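Local coordinates for protein prolyl oligopeptidase (Novosphingobium capsulatum, PDB 1YR2) that acts as a serine-type prolyl endopeptidase, probably hydrolysing oligopeptides on the carboxyl side of proline and, less readily, alanine, at residues 101-105 with 452-456. Sequence-based numbering, arbitrary orientation.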
# COMPACT_ATOMS: atom_id res chain seq x y z
N ARG A 101 -7.92 -0.43 -22.67
CA ARG A 101 -8.49 0.10 -21.44
C ARG A 101 -7.39 0.40 -20.43
O ARG A 101 -7.37 1.49 -19.83
CB ARG A 101 -9.52 -0.84 -20.83
CG ARG A 101 -10.34 -0.20 -19.72
CD ARG A 101 -11.28 0.85 -20.25
NE ARG A 101 -11.76 1.77 -19.24
CZ ARG A 101 -11.19 2.95 -18.95
NH1 ARG A 101 -10.00 3.32 -19.45
NH2 ARG A 101 -11.76 3.71 -18.04
N MET A 102 -6.48 -0.55 -20.22
CA MET A 102 -5.46 -0.40 -19.19
C MET A 102 -4.52 0.76 -19.50
O MET A 102 -4.25 1.55 -18.62
CB MET A 102 -4.63 -1.64 -18.98
CG MET A 102 -3.71 -1.45 -17.76
SD MET A 102 -3.15 -2.95 -17.17
CE MET A 102 -2.02 -2.32 -15.71
N LYS A 103 -4.06 0.86 -20.74
CA LYS A 103 -3.22 1.97 -21.14
C LYS A 103 -3.92 3.30 -20.77
O LYS A 103 -3.29 4.22 -20.29
CB LYS A 103 -2.95 1.92 -22.65
CG LYS A 103 -1.86 0.94 -23.11
CD LYS A 103 -1.47 1.16 -24.61
CE LYS A 103 -0.58 0.03 -25.15
NZ LYS A 103 -0.68 -0.13 -26.66
N ALA A 104 -5.21 3.40 -21.00
CA ALA A 104 -5.90 4.67 -20.81
C ALA A 104 -6.08 5.02 -19.31
O ALA A 104 -6.27 6.20 -19.00
CB ALA A 104 -7.22 4.65 -21.50
N LEU A 105 -5.94 4.02 -18.44
CA LEU A 105 -6.12 4.16 -16.98
C LEU A 105 -4.87 4.57 -16.20
O LEU A 105 -4.98 4.95 -15.02
CB LEU A 105 -6.61 2.84 -16.39
CG LEU A 105 -8.04 2.42 -16.70
CD1 LEU A 105 -8.32 1.04 -16.21
CD2 LEU A 105 -8.99 3.35 -16.04
N LEU A 452 -10.40 11.78 -14.92
CA LEU A 452 -10.12 10.35 -15.11
C LEU A 452 -10.91 9.89 -16.34
O LEU A 452 -11.79 10.58 -16.82
CB LEU A 452 -10.60 9.55 -13.91
CG LEU A 452 -9.95 9.89 -12.55
CD1 LEU A 452 -10.49 9.01 -11.50
CD2 LEU A 452 -8.46 9.72 -12.68
N THR A 453 -10.60 8.70 -16.83
CA THR A 453 -11.36 8.15 -17.95
C THR A 453 -12.65 7.43 -17.53
O THR A 453 -13.35 6.86 -18.38
CB THR A 453 -10.51 7.19 -18.76
OG1 THR A 453 -10.05 6.14 -17.91
CG2 THR A 453 -9.25 7.91 -19.31
N PHE A 454 -12.95 7.41 -16.24
CA PHE A 454 -14.17 6.83 -15.73
C PHE A 454 -14.68 7.69 -14.61
O PHE A 454 -13.95 8.54 -14.10
CB PHE A 454 -13.92 5.38 -15.27
CG PHE A 454 -12.91 5.27 -14.13
CD1 PHE A 454 -11.55 5.18 -14.37
CD2 PHE A 454 -13.34 5.27 -12.84
CE1 PHE A 454 -10.65 5.11 -13.32
CE2 PHE A 454 -12.43 5.18 -11.79
CZ PHE A 454 -11.11 5.11 -12.01
N ASP A 455 -15.90 7.43 -14.17
CA ASP A 455 -16.47 8.10 -13.01
C ASP A 455 -16.54 7.14 -11.83
O ASP A 455 -17.29 6.19 -11.91
CB ASP A 455 -17.90 8.54 -13.35
CG ASP A 455 -18.57 9.35 -12.24
OD1 ASP A 455 -18.05 9.46 -11.10
OD2 ASP A 455 -19.65 9.94 -12.46
N PRO A 456 -15.79 7.39 -10.76
CA PRO A 456 -15.87 6.52 -9.57
C PRO A 456 -17.28 6.20 -9.05
O PRO A 456 -17.49 5.07 -8.61
CB PRO A 456 -15.03 7.27 -8.52
CG PRO A 456 -14.02 7.98 -9.37
CD PRO A 456 -14.80 8.46 -10.60
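Thr453 meets Arg101 and Ala104 where the chain passes between the alpha/beta-hydrolase domain and the seven-bladed beta-propeller of this S9A peptidase. Helix 95-105 ends just before the chain enters the propeller at its first strand, 110-117; the loop holding 452-456 runs from the last, 443-446, back to hydrolase strand 459-467. Threonine suits this surface position because its two branches do different work. Its OG1 accepts from both terminal nitrogens of Arg101, NH2 at 3.0 Å and NH1 at 3.2 Å. The hydroxyl lies almost in the guanidinium plane, so the end-on fork is nearly flat; the NH2 bond is the straighter (157°) and the NH1 bond more bent (142°), as expected when one oxygen is shared by two N-H groups. Meanwhile Thr453 CG2 rests 3.4 Å from the carbonyl O of Ala104, whose small side chain lets the loop come close. Arg101 arrives by a bend at chi2 (70°), and its NE forms a salt bridge with Asp515, just past hydrolase helix 508-514. A leucine in its place would probably leave Thr453 OG1 without either of these two donors and Asp515 without this cationic partner. Next along the loop, Phe454 gives an apolar neighbour to Leu105, and both also touch Met511 of helix 508-514. Leu105 divides its methyls: Leu105 CD1 sits over the centre of the Arg101 guanidinium, while Leu105 CD2 approaches the aromatic ring obliquely, 3.6 Å from Phe454 CD1.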